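Local coordinates for protein precorrin-6A reductase (Rhodobacter capsulatus, PDB 4X7G) that catalyses the NADPH-dependent reduction of precorrin-6A to its dihydro product, a step of cobalamin (vitamin B12) biosynthesis, at residues A[72-77]-A[220-225]; A[94-99]-A[228-233]; A[132-137]-A[194-199]. All coordinates share one frame; numbering follows the deposited sequence.

Contact 1 of 3, residues A[72-77]-A[220-225]. With NAP (NADP nicotinamide-adenine-dinucleotide phosphate), chain B.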
loop_
_atom_site.group_PDB
_atom_site.type_symbol
_atom_site.label_atom_id
_atom_site.label_comp_id
_atom_site.label_asym_id
_atom_site.label_seq_id
_atom_site.Cartn_x
_atom_site.Cartn_y
_atom_site.Cartn_z
ATOM N N THR A 72 2.731 6.057 2.316
ATOM C CA THR A 72 2.532 5.224 1.102
ATOM C C THR A 72 2.647 3.726 1.469
ATOM O O THR A 72 3.141 3.310 2.480
ATOM C CB THR A 72 3.527 5.590 0.024
ATOM O OG1 THR A 72 4.887 5.211 0.393
ATOM C CG2 THR A 72 3.470 7.043 -0.384
ATOM N N HIS A 73 2.225 2.947 0.504
ATOM C CA HIS A 73 2.349 1.533 0.626
ATOM C C HIS A 73 3.802 1.143 0.836
ATOM O O HIS A 73 4.688 1.677 0.158
ATOM C CB HIS A 73 1.793 0.867 -0.626
ATOM C CG HIS A 73 1.445 -0.569 -0.449
ATOM N ND1 HIS A 73 2.386 -1.588 -0.459
ATOM C CD2 HIS A 73 0.259 -1.140 -0.100
ATOM C CE1 HIS A 73 1.754 -2.735 -0.218
ATOM N NE2 HIS A 73 0.471 -2.494 -0.025
ATOM N N PRO A 74 4.043 0.086 1.658
ATOM C CA PRO A 74 5.413 -0.367 1.825
ATOM C C PRO A 74 6.094 -0.836 0.552
ATOM O O PRO A 74 7.341 -0.828 0.437
ATOM C CB PRO A 74 5.273 -1.443 2.881
ATOM C CG PRO A 74 4.110 -1.077 3.691
ATOM C CD PRO A 74 3.156 -0.460 2.703
ATOM N N PHE A 75 5.313 -1.231 -0.448
ATOM C CA PHE A 75 5.867 -1.638 -1.729
ATOM C C PHE A 75 5.986 -0.539 -2.717
ATOM O O PHE A 75 6.580 -0.694 -3.821
ATOM C CB PHE A 75 5.082 -2.833 -2.319
ATOM C CG PHE A 75 5.419 -4.122 -1.632
ATOM C CD1 PHE A 75 5.086 -4.363 -0.337
ATOM C CD2 PHE A 75 6.112 -5.139 -2.361
ATOM C CE1 PHE A 75 5.438 -5.548 0.304
ATOM C CE2 PHE A 75 6.371 -6.337 -1.728
ATOM C CZ PHE A 75 6.108 -6.502 -0.431
ATOM N N ALA A 76 5.564 0.695 -2.379
ATOM C CA ALA A 76 5.783 1.914 -3.182
ATOM C C ALA A 76 7.133 2.452 -2.773
ATOM O O ALA A 76 7.273 3.462 -2.087
ATOM C CB ALA A 76 4.651 2.914 -2.970
ATOM N N ALA A 77 8.197 1.721 -3.221
ATOM C CA ALA A 77 9.507 1.966 -2.678
ATOM C C ALA A 77 10.213 3.104 -3.388
ATOM O O ALA A 77 11.064 3.733 -2.753
ATOM C CB ALA A 77 10.383 0.688 -2.753
ATOM N N ILE A 220 5.144 -12.123 -0.206
ATOM C CA ILE A 220 6.317 -11.484 -0.766
ATOM C C ILE A 220 6.868 -10.495 0.304
ATOM O O ILE A 220 6.173 -9.626 0.850
ATOM C CB ILE A 220 5.957 -10.710 -2.019
ATOM C CG1 ILE A 220 5.353 -11.673 -3.077
ATOM C CG2 ILE A 220 7.164 -10.006 -2.597
ATOM C CD1 ILE A 220 4.452 -11.038 -4.069
ATOM N N ASP A 221 8.165 -10.657 0.598
ATOM C CA ASP A 221 8.826 -9.763 1.530
ATOM C C ASP A 221 8.937 -8.364 0.950
ATOM O O ASP A 221 9.022 -8.110 -0.222
ATOM C CB ASP A 221 10.219 -10.389 1.813
ATOM C CG ASP A 221 10.124 -11.741 2.560
ATOM O OD1 ASP A 221 9.153 -12.032 3.277
ATOM O OD2 ASP A 221 11.142 -12.392 2.455
ATOM N N ARG A 222 8.972 -7.377 1.918
ATOM C CA ARG A 222 9.062 -6.002 1.526
ATOM C C ARG A 222 10.388 -5.645 0.801
ATOM O O ARG A 222 11.408 -6.261 1.129
ATOM C CB ARG A 222 8.953 -5.108 2.751
ATOM C CG ARG A 222 7.545 -5.033 3.304
ATOM C CD ARG A 222 7.558 -4.337 4.616
ATOM N NE ARG A 222 6.215 -4.200 5.179
ATOM C CZ ARG A 222 5.948 -3.606 6.333
ATOM N NH1 ARG A 222 6.954 -3.089 7.070
ATOM N NH2 ARG A 222 4.736 -3.453 6.735
ATOM N N PRO A 223 10.356 -4.681 -0.106
ATOM C CA PRO A 223 11.541 -4.252 -0.852
ATOM C C PRO A 223 12.378 -3.333 0.081
ATOM O O PRO A 223 11.889 -2.744 1.023
ATOM C CB PRO A 223 10.968 -3.443 -2.009
ATOM C CG PRO A 223 9.676 -2.871 -1.460
ATOM C CD PRO A 223 9.135 -3.924 -0.558
ATOM N N ALA A 224 13.651 -3.196 -0.284
ATOM C CA ALA A 224 14.592 -2.274 0.377
ATOM C C ALA A 224 14.152 -0.824 0.172
ATOM O O ALA A 224 13.780 -0.427 -0.946
ATOM C CB ALA A 224 15.994 -2.461 -0.201
ATOM N N VAL A 225 14.273 -0.054 1.251
ATOM C CA VAL A 225 14.109 1.388 1.208
ATOM C C VAL A 225 15.185 2.033 2.084
ATOM O O VAL A 225 15.486 1.512 3.111
ATOM C CB VAL A 225 12.709 1.797 1.754
ATOM C CG1 VAL A 225 12.491 3.322 1.761
ATOM C CG2 VAL A 225 11.587 1.082 0.942
HETATM P PA NAP B . 6.159 3.782 -6.509
HETATM O O1A NAP B . 6.586 2.745 -7.538
HETATM O O2A NAP B . 6.893 3.872 -5.356
HETATM O O5B NAP B . 6.036 5.183 -7.133
HETATM C C5B NAP B . 6.300 5.544 -8.504
HETATM C C4B NAP B . 6.155 7.020 -8.786
HETATM O O4B NAP B . 4.726 7.401 -8.563
HETATM C C3B NAP B . 6.809 7.921 -7.773
HETATM O O3B NAP B . 8.202 8.051 -8.063
HETATM C C2B NAP B . 6.028 9.170 -7.825
HETATM O O2B NAP B . 6.259 9.841 -9.078
HETATM C C1B NAP B . 4.670 8.694 -7.922
HETATM N N9A NAP B . 3.963 8.484 -6.630
HETATM C C8A NAP B . 3.895 7.342 -5.865
HETATM N N7A NAP B . 3.143 7.550 -4.751
HETATM C C5A NAP B . 2.826 8.879 -4.810
HETATM C C6A NAP B . 2.045 9.721 -3.930
HETATM N N6A NAP B . 1.392 9.232 -2.866
HETATM N N1A NAP B . 1.897 11.029 -4.231
HETATM C C2A NAP B . 2.541 11.498 -5.374
HETATM N N3A NAP B . 3.258 10.845 -6.288
HETATM C C4A NAP B . 3.368 9.523 -5.973
HETATM O O3 NAP B . 4.646 3.541 -6.006
HETATM P PN NAP B . 3.372 2.750 -6.658
HETATM O O1N NAP B . 3.461 1.261 -6.353
HETATM O O2N NAP B . 3.173 3.150 -8.055
HETATM O O5D NAP B . 2.178 3.265 -5.703
HETATM C C5D NAP B . 1.222 4.227 -6.236
HETATM C C4D NAP B . 0.344 4.618 -5.151
HETATM O O4D NAP B . -0.505 3.537 -4.810
HETATM C C3D NAP B . 1.018 5.185 -3.879
HETATM O O3D NAP B . 0.333 6.319 -3.325
HETATM C C2D NAP B . 0.924 4.002 -2.917
HETATM O O2D NAP B . 0.829 4.283 -1.575
HETATM C C1D NAP B . -0.372 3.314 -3.426
HETATM N N1N NAP B . -0.320 1.940 -3.235
HETATM C C2N NAP B . 0.497 1.143 -3.536
HETATM C C3N NAP B . 0.076 -0.048 -3.065
HETATM C C7N NAP B . 1.340 -0.691 -3.586
HETATM O O7N NAP B . 1.997 0.361 -4.095
HETATM N N7N NAP B . 1.589 -2.067 -3.439
HETATM C C4N NAP B . -1.252 -0.197 -2.254
HETATM C C5N NAP B . -2.272 0.880 -1.930
HETATM C C6N NAP B . -1.538 1.898 -2.502
HETATM P P2B NAP B . 7.358 11.047 -9.163
HETATM O O1X NAP B . 6.972 11.599 -10.513
HETATM O O2X NAP B . 7.221 11.898 -8.037
HETATM O O3X NAP B . 8.790 10.485 -8.921
HETATM O O HOH W 1 9.402 -1.536 2.151
#
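Pro223 lays its CD over the middle of the Phe75 ring, a CH-pi contact 3.7 Å from the centroid and 9° off the ring normal. The far end of the same ring meets the 220-225 backbone: Phe75 CZ lies 3.3 Å from Asp221 O, and Ile220 O meets the ring at its edge. Phe75 CG stands beside its own backbone N (chi1 -76°), which carries the ring out to these carbonyls and past Arg222 CG. Next door, Pro74 CB sits over one face of the Arg222 guanidinium, 3.7 Å from Arg222 NE. That group is held from elsewhere, by hydrogen bonds to the carbonyls of Asn197, Ala198 and Arg99. Farther along, Ala77 CB touches Pro223 CG and Val225 CG2. No direct hydrogen bond crosses between the segments; one water donates to both Pro74 O and Pro223 O.

Behind this packing lies a type I turn from His73 to Ala76. Phe75 N lies at the edge of the His73 ring, close to its plane, and bonds ND1 at 2.9 Å, almost straight at 165°. Backbone N of His73 bonds ribose O2D of NADP at 2.8 Å. The same short turn thus packs against 220-225 through Pro74 and Phe75 and meets the cofactor through His73, whose ring orientation is set by the turn's own backbone through the bond to ND1.

Contact 2 of 3, residues A[94-99]-A[228-233]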
loop_
_atom_site.group_PDB
_atom_site.type_symbol
_atom_site.label_atom_id
_atom_site.label_comp_id
_atom_site.label_asym_id
_atom_site.label_seq_id
_atom_site.Cartn_x
_atom_site.Cartn_y
_atom_site.Cartn_z
ATOM N N LEU A 94 10.929 14.094 8.195
ATOM C CA LEU A 94 10.214 12.970 7.541
ATOM C C LEU A 94 10.015 11.797 8.486
ATOM O O LEU A 94 10.942 11.383 9.187
ATOM C CB LEU A 94 11.074 12.465 6.385
ATOM C CG LEU A 94 10.647 11.207 5.650
ATOM C CD1 LEU A 94 9.325 11.393 4.975
ATOM C CD2 LEU A 94 11.692 10.806 4.605
ATOM N N CYS A 95 8.782 11.276 8.566
ATOM C CA CYS A 95 8.553 9.993 9.203
ATOM C C CYS A 95 7.764 9.131 8.252
ATOM O O CYS A 95 6.816 9.617 7.582
ATOM C CB CYS A 95 7.754 10.069 10.471
ATOM S SG CYS A 95 8.133 8.606 11.519
ATOM N N ALA A 96 8.067 7.835 8.178
ATOM C CA ALA A 96 7.231 6.877 7.404
ATOM C C ALA A 96 6.272 6.236 8.329
ATOM O O ALA A 96 6.649 5.595 9.289
ATOM C CB ALA A 96 8.132 5.800 6.740
ATOM N N PHE A 97 4.978 6.302 8.004
ATOM C CA PHE A 97 3.949 5.645 8.712
ATOM C C PHE A 97 3.698 4.328 8.061
ATOM O O PHE A 97 3.009 4.200 7.038
ATOM C CB PHE A 97 2.655 6.470 8.698
ATOM C CG PHE A 97 1.515 5.900 9.470
ATOM C CD1 PHE A 97 1.630 4.803 10.346
ATOM C CD2 PHE A 97 0.220 6.475 9.418
ATOM C CE1 PHE A 97 0.527 4.329 11.077
ATOM C CE2 PHE A 97 -0.831 6.064 10.166
ATOM C CZ PHE A 97 -0.704 4.977 10.944
ATOM N N GLU A 98 4.381 3.342 8.598
ATOM C CA GLU A 98 4.194 1.939 8.132
ATOM C C GLU A 98 4.314 1.002 9.280
ATOM O O GLU A 98 5.182 1.169 10.183
ATOM C CB GLU A 98 5.078 1.614 7.044
ATOM C CG GLU A 98 6.524 1.637 7.319
ATOM C CD GLU A 98 7.372 0.682 6.380
ATOM O OE1 GLU A 98 7.112 0.464 5.156
ATOM O OE2 GLU A 98 8.426 0.247 6.835
ATOM N N ARG A 99 3.422 0.063 9.266
ATOM C CA ARG A 99 3.193 -0.861 10.395
ATOM C C ARG A 99 4.210 -2.002 10.192
ATOM O O ARG A 99 4.901 -2.088 9.174
ATOM C CB ARG A 99 1.806 -1.400 10.440
ATOM C CG ARG A 99 0.798 -0.299 10.586
ATOM C CD ARG A 99 -0.357 -0.820 9.968
ATOM N NE ARG A 99 -1.169 -1.496 10.862
ATOM C CZ ARG A 99 -2.070 -0.866 11.609
ATOM N NH1 ARG A 99 -2.075 0.456 11.669
ATOM N NH2 ARG A 99 -2.899 -1.538 12.375
ATOM N N ARG A 228 15.073 5.925 7.261
ATOM C CA ARG A 228 14.391 7.123 7.714
ATOM C C ARG A 228 13.607 6.795 8.950
ATOM O O ARG A 228 13.367 5.599 9.299
ATOM C CB ARG A 228 13.556 7.814 6.632
ATOM C CG ARG A 228 12.186 7.196 6.334
ATOM C CD ARG A 228 12.322 5.896 5.545
ATOM N NE ARG A 228 11.114 5.668 4.755
ATOM C CZ ARG A 228 10.501 4.497 4.588
ATOM N NH1 ARG A 228 9.388 4.465 3.901
ATOM N NH2 ARG A 228 10.912 3.418 5.201
ATOM N N ASP A 229 13.162 7.805 9.699
ATOM C CA ASP A 229 12.382 7.566 10.834
ATOM C C ASP A 229 11.120 6.771 10.484
ATOM O O ASP A 229 10.489 7.117 9.489
ATOM C CB ASP A 229 11.920 8.886 11.512
ATOM C CG ASP A 229 13.013 9.650 12.277
ATOM O OD1 ASP A 229 14.178 9.210 12.307
ATOM O OD2 ASP A 229 12.667 10.723 12.791
ATOM N N ILE A 230 10.793 5.782 11.303
ATOM C CA ILE A 230 9.564 4.956 11.099
ATOM C C ILE A 230 8.643 5.200 12.251
ATOM O O ILE A 230 9.024 5.125 13.475
ATOM C CB ILE A 230 9.918 3.465 11.093
ATOM C CG1 ILE A 230 10.955 3.187 10.054
ATOM C CG2 ILE A 230 8.650 2.628 10.960
ATOM C CD1 ILE A 230 10.654 3.526 8.712
ATOM N N CYS A 231 7.383 5.530 11.968
ATOM C CA CYS A 231 6.319 5.763 12.898
ATOM C C CYS A 231 5.402 4.572 12.661
ATOM O O CYS A 231 4.717 4.490 11.616
ATOM C CB CYS A 231 5.662 7.125 12.636
ATOM S SG CYS A 231 6.762 8.538 12.981
ATOM N N ALA A 232 5.345 3.673 13.569
ATOM C CA ALA A 232 4.692 2.365 13.322
ATOM C C ALA A 232 3.234 2.338 13.602
ATOM O O ALA A 232 2.568 1.308 13.214
ATOM C CB ALA A 232 5.366 1.231 14.172
ATOM N N THR A 233 2.680 3.331 14.256
ATOM C CA THR A 233 1.334 3.457 14.627
ATOM C C THR A 233 0.885 4.888 14.487
ATOM O O THR A 233 1.709 5.808 14.479
ATOM C CB THR A 233 1.044 2.996 16.075
ATOM O OG1 THR A 233 1.607 3.984 16.994
ATOM C CG2 THR A 233 1.545 1.559 16.349
HETATM O O HOH W 2 13.537 10.542 8.911
HETATM O O HOH W 3 7.470 2.500 3.466
#
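Cys95 and Cys231 are joined by a disulfide across two neighbouring parallel strands, 93-97 and the edge strand 229-231 of the Rossmann-type sheet that carries NADP. Their sulfurs lie on the same sheet face as Phe97. Cys95 SG is anti to its backbone N (chi1 -156°), whereas Cys231 SG lies beside its own N, and the bridge closes with chi3 of 109°. Trp240 and Val237 of helix 234-243 pack against this side.

Ala96 gives the strands their two firm hydrogen bonds: its N reaches Asp229 O at 2.8 Å, and its O accepts from Cys231 N at 2.8 Å. Both are nearly straight at hydrogen. Beyond them the pairing frays into a weak bond from Glu98 N to Cys231 O at 3.2 Å, while Phe97 CA makes a CA-H...O contact with that oxygen.

On the other face, where Ala96 CB touches Ile230 CD1, lies the side chain of Arg228, which runs forward over the neighbouring strand from Leu94 past Ala96 toward Glu98. Its CB and CG pass Leu94 CD2, with Arg228 CG at 4.0 Å from it. A bend at chi2 (-74°) then turns the chain along the strand, and NE comes within 3.6 Å of Ala96 CB. The guanidinium lies flat over that methyl, which sits off-centre beneath it, with NH1 the nearest nitrogen. Asp70 forms a salt bridge with NH1, so the charge has a carboxylate partner in the adjacent strand. Glu98 is farther off, its OE2 4.3 Å from Arg228 NH2, beyond salt-bridge range. Instead a water in the guanidinium plane accepts from Arg228 NH1 at 2.8 Å and donates to Glu98 OE1.

Contact 3 of 3, residues A[132-137]-A[194-199]. With 3Y8 (3-[(1R,2S,3S,7S,11S,16S,17R,18R,19R)-2,7,12,18-tetrakis(2-hydroxy-2-oxoethyl)-3,13-bis(3-hydroxy-3-oxopropyl)-1,2,5,7,11,17-hexamethyl-17-(3-oxidanyl-3-oxidanylidene-prop-1-enyl)-3,6,8,10,15,16,18,19,21,24-decahydrocorrin-8-yl]propanoic acid), chain C.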
loop_
_atom_site.group_PDB
_atom_site.type_symbol
_atom_site.label_atom_id
_atom_site.label_comp_id
_atom_site.label_asym_id
_atom_site.label_seq_id
_atom_site.Cartn_x
_atom_site.Cartn_y
_atom_site.Cartn_z
ATOM N N LEU A 132 -4.330 -13.674 -7.221
ATOM C CA LEU A 132 -3.238 -12.721 -7.318
ATOM C C LEU A 132 -3.644 -11.478 -6.688
ATOM O O LEU A 132 -4.058 -10.522 -7.362
ATOM C CB LEU A 132 -2.846 -12.476 -8.747
ATOM C CG LEU A 132 -2.337 -13.573 -9.531
ATOM C CD1 LEU A 132 -1.904 -13.059 -10.935
ATOM C CD2 LEU A 132 -1.172 -14.209 -8.863
ATOM N N ALA A 133 -3.535 -11.390 -5.374
ATOM C CA ALA A 133 -4.006 -10.275 -4.622
ATOM C C ALA A 133 -2.995 -9.216 -4.515
ATOM O O ALA A 133 -2.616 -8.753 -3.443
ATOM C CB ALA A 133 -4.441 -10.782 -3.248
ATOM N N ILE A 134 -2.501 -8.768 -5.681
ATOM C CA ILE A 134 -1.358 -7.918 -5.866
ATOM C C ILE A 134 -1.692 -6.749 -6.735
ATOM O O ILE A 134 -0.762 -5.957 -7.054
ATOM C CB ILE A 134 -0.147 -8.648 -6.354
ATOM C CG1 ILE A 134 -0.441 -9.231 -7.741
ATOM C CG2 ILE A 134 0.318 -9.678 -5.307
ATOM C CD1 ILE A 134 0.815 -9.626 -8.465
ATOM N N GLY A 135 -2.941 -6.496 -7.044
ATOM C CA GLY A 135 -3.275 -5.276 -7.754
ATOM C C GLY A 135 -3.101 -5.455 -9.194
ATOM O O GLY A 135 -3.374 -6.490 -9.831
ATOM N N LYS A 136 -2.698 -4.377 -9.879
ATOM C CA LYS A 136 -2.572 -4.332 -11.286
ATOM C C LYS A 136 -1.152 -4.257 -11.848
ATOM O O LYS A 136 -0.920 -4.700 -12.971
ATOM C CB LYS A 136 -3.443 -3.152 -11.840
ATOM C CG LYS A 136 -2.824 -1.826 -11.830
ATOM C CD LYS A 136 -3.642 -0.842 -12.734
ATOM C CE LYS A 136 -3.060 0.581 -12.560
ATOM N NZ LYS A 136 -3.008 1.249 -11.228
ATOM N N GLN A 137 -0.258 -3.591 -11.178
ATOM C CA GLN A 137 0.981 -3.160 -11.875
ATOM C C GLN A 137 1.824 -4.321 -12.294
ATOM O O GLN A 137 2.585 -4.179 -13.290
ATOM C CB GLN A 137 1.771 -2.177 -11.022
ATOM C CG GLN A 137 1.056 -0.833 -10.765
ATOM C CD GLN A 137 1.850 0.100 -9.872
ATOM O OE1 GLN A 137 2.260 1.204 -10.333
ATOM N NE2 GLN A 137 2.171 -0.324 -8.669
ATOM N N VAL A 194 -1.542 -15.271 -3.412
ATOM C CA VAL A 194 -0.276 -14.540 -3.542
ATOM C C VAL A 194 -0.496 -13.167 -2.970
ATOM O O VAL A 194 -1.451 -12.471 -3.365
ATOM C CB VAL A 194 0.225 -14.470 -4.962
ATOM C CG1 VAL A 194 1.470 -13.601 -5.104
ATOM C CG2 VAL A 194 0.486 -15.869 -5.512
ATOM N N ALA A 195 0.383 -12.674 -2.102
ATOM C CA ALA A 195 0.182 -11.422 -1.351
ATOM C C ALA A 195 1.503 -10.769 -1.131
ATOM O O ALA A 195 2.489 -11.460 -0.820
ATOM C CB ALA A 195 -0.521 -11.683 -0.047
ATOM N N LYS A 196 1.556 -9.451 -1.166
ATOM C CA LYS A 196 2.682 -8.649 -0.682
ATOM C C LYS A 196 2.522 -8.411 0.798
ATOM O O LYS A 196 1.382 -8.214 1.271
ATOM C CB LYS A 196 2.678 -7.283 -1.366
ATOM C CG LYS A 196 2.714 -7.267 -2.908
ATOM C CD LYS A 196 2.605 -5.753 -3.476
ATOM C CE LYS A 196 1.868 -5.526 -4.800
ATOM N NZ LYS A 196 2.130 -4.191 -5.242
ATOM N N ASN A 197 3.612 -8.430 1.571
ATOM C CA ASN A 197 3.524 -8.204 3.004
ATOM C C ASN A 197 3.384 -6.678 3.307
ATOM O O ASN A 197 4.338 -6.010 3.724
ATOM C CB ASN A 197 4.680 -8.782 3.772
ATOM C CG ASN A 197 4.296 -8.889 5.250
ATOM O OD1 ASN A 197 3.358 -8.233 5.729
ATOM N ND2 ASN A 197 4.970 -9.783 5.992
ATOM N N ALA A 198 2.177 -6.174 3.156
ATOM C CA ALA A 198 1.873 -4.743 3.417
ATOM C C ALA A 198 1.869 -4.467 4.883
ATOM O O ALA A 198 2.306 -3.344 5.301
ATOM C CB ALA A 198 0.544 -4.391 2.762
ATOM N N GLY A 199 1.388 -5.339 5.716
ATOM C CA GLY A 199 1.258 -5.077 7.132
ATOM C C GLY A 199 0.111 -4.153 7.547
ATOM O O GLY A 199 -0.056 -3.919 8.753
HETATM C C48 3Y8 C . -4.529 4.967 -5.655
HETATM C C47 3Y8 C . -7.042 5.025 -3.671
HETATM C C43 3Y8 C . -8.484 3.702 2.201
HETATM C C42 3Y8 C . -8.215 2.593 1.097
HETATM C C41 3Y8 C . -6.713 2.392 1.159
HETATM C C38 3Y8 C . -3.777 -0.153 1.653
HETATM C C37 3Y8 C . -5.208 -0.483 1.829
HETATM C C36 3Y8 C . -7.545 -0.742 0.956
HETATM C C35 3Y8 C . -5.525 -2.973 0.091
HETATM C C32 3Y8 C . -5.987 -7.291 -2.069
HETATM C C31 3Y8 C . -4.721 -6.334 -2.087
HETATM C C2 3Y8 C . -2.923 -3.659 -3.359
HETATM C C1 3Y8 C . -3.477 -2.342 -4.009
HETATM C C4 3Y8 C . -4.479 -2.522 -1.937
HETATM C C5 3Y8 C . -5.183 -2.085 -0.880
HETATM C C7 3Y8 C . -6.133 -0.189 0.579
HETATM C C8 3Y8 C . -6.267 1.258 0.242
HETATM C C6 3Y8 C . -5.616 -0.733 -0.626
HETATM C C3 3Y8 C . -3.957 -3.924 -2.249
HETATM C C11 3Y8 C . -6.305 2.537 -3.340
HETATM C C12 3Y8 C . -6.149 3.817 -3.994
HETATM C C13 3Y8 C . -5.152 3.810 -4.867
HETATM C C14 3Y8 C . -4.612 2.463 -4.898
HETATM C C15 3Y8 C . -3.569 2.063 -5.705
HETATM C C16 3Y8 C . -3.089 0.679 -5.637
HETATM C C17 3Y8 C . -2.191 0.040 -6.663
HETATM C C18 3Y8 C . -2.078 -1.415 -6.107
HETATM C C19 3Y8 C . -2.476 -1.326 -4.570
HETATM C C20 3Y8 C . -4.585 -2.649 -5.022
HETATM C C21 3Y8 C . -8.392 4.989 -4.509
HETATM C C24 3Y8 C . -7.720 1.965 -3.475
HETATM C C25 3Y8 C . -2.833 -4.839 -4.342
HETATM C C26 3Y8 C . -1.586 -3.389 -2.654
HETATM O O59 3Y8 C . -6.065 -1.683 -9.370
HETATM C C57 3Y8 C . -5.238 -0.689 -9.199
HETATM O O58 3Y8 C . -5.020 0.267 -9.990
HETATM C C56 3Y8 C . -4.349 -0.822 -7.992
HETATM C C55 3Y8 C . -2.999 -0.037 -8.044
HETATM C C54 3Y8 C . -0.861 0.742 -6.796
HETATM C C60 3Y8 C . -0.718 -2.104 -6.207
HETATM C C61 3Y8 C . -0.257 -2.476 -7.539
HETATM O O62 3Y8 C . 0.990 -2.789 -7.622
HETATM O O63 3Y8 C . -1.040 -2.527 -8.528
HETATM N N24 3Y8 C . -3.152 -0.021 -4.491
HETATM N N23 3Y8 C . -5.323 1.721 -4.004
HETATM C C49 3Y8 C . -3.307 5.504 -4.897
HETATM C C50 3Y8 C . -2.623 6.694 -5.484
HETATM O O51 3Y8 C . -2.989 7.158 -6.588
HETATM O O52 3Y8 C . -1.742 7.221 -4.711
HETATM O O23 3Y8 C . -9.428 5.222 -3.853
HETATM O O22 3Y8 C . -8.314 4.737 -5.687
HETATM C C10 3Y8 C . -5.869 2.690 -1.847
HETATM C C9 3Y8 C . -5.953 1.432 -1.053
HETATM N N22 3Y8 C . -5.595 0.194 -1.605
HETATM O O44 3Y8 C . -8.568 3.271 3.359
HETATM O O45 3Y8 C . -8.762 4.757 1.806
HETATM O O39 3Y8 C . -3.202 0.244 2.715
HETATM O O40 3Y8 C . -3.213 -0.415 0.593
HETATM N N21 3Y8 C . -4.192 -1.718 -2.903
HETATM C C27 3Y8 C . -1.062 -4.608 -1.842
HETATM O O28 3Y8 C . -0.389 -5.432 -2.475
HETATM O O29 3Y8 C . -1.327 -4.714 -0.648
HETATM C C30 3Y8 C . -5.137 -4.933 -2.420
HETATM O O34 3Y8 C . -6.572 -7.394 -3.210
HETATM O O33 3Y8 C . -6.046 -7.866 -0.982
HETATM O O HOH W 4 -0.759 -8.000 -1.739
#
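Leu132 and Val194 pair as a single parallel bridge at the end of strand 129-132, beside strand 192-196, which runs on to Lys196, and Ala133 N reaches Val194 O at 3.1 Å, in the carbonyl plane but bent at the hydrogen (139°). The Leu132 and Val194 side chains lie alongside each other on one face of the sheet, CD2 against CG2. Past the bridge the first chain turns away through an inverse gamma turn centred on Ala133. There the Ile134 side chain crosses that of Val194 obliquely, CG2 meeting Val194 CG1 and lying 3.8 Å from Val194 O. A water spans the gap, accepting from Lys196 N and lying 2.6 Å from Ala133 O, with ligand O28 also close.

Lys196 runs out alongside Ile134, its CE 3.5 Å from Ile134 O. A bend at chi3 (-146°) brings NZ to ligand O62 at 3.0 Å. Gln137 reaches that oxygen too, NE2 to O62 at 2.9 Å and almost straight, and also donates to a phosphate oxygen of NADP. The other oxygen of this carboxylate, O63, is gripped by Lys136 N and Gln137 N. A second ligand carboxylate takes Lys136 NZ at 2.6 Å from its O58. Lysine ammonium and N-H groups thus meet these two acid arms, a setting likely to favour their ionised form. Such ligand binding by loops at the carboxyl ends of parallel strands is characteristic of Rossmann-like alpha/beta domains, here forming part of the reduced precorrin pocket.

How the contacts relate
Contact 2 lies in the sheet that includes strands 4-7 and 67-70, contact 3 in the other six-stranded parallel sheet, and contact 1 between them, its centre about 13 Å from that of contact 2 and 11 Å from that of contact 3. Pro74 also packs on Glu98 of contact 2. Along the chain contacts 1 and 2 interlace, while both segments of contact 3 fall between the halves of each. The chain leaves strand 93-97 for 109-113 at the edge of the second sheet, and after 216-220 returns to add edge strand 229-231 to the first, consistent with the strand-swapping described for this enzyme. Cofactor and precorrin meet between two domains linked by more than one crossing.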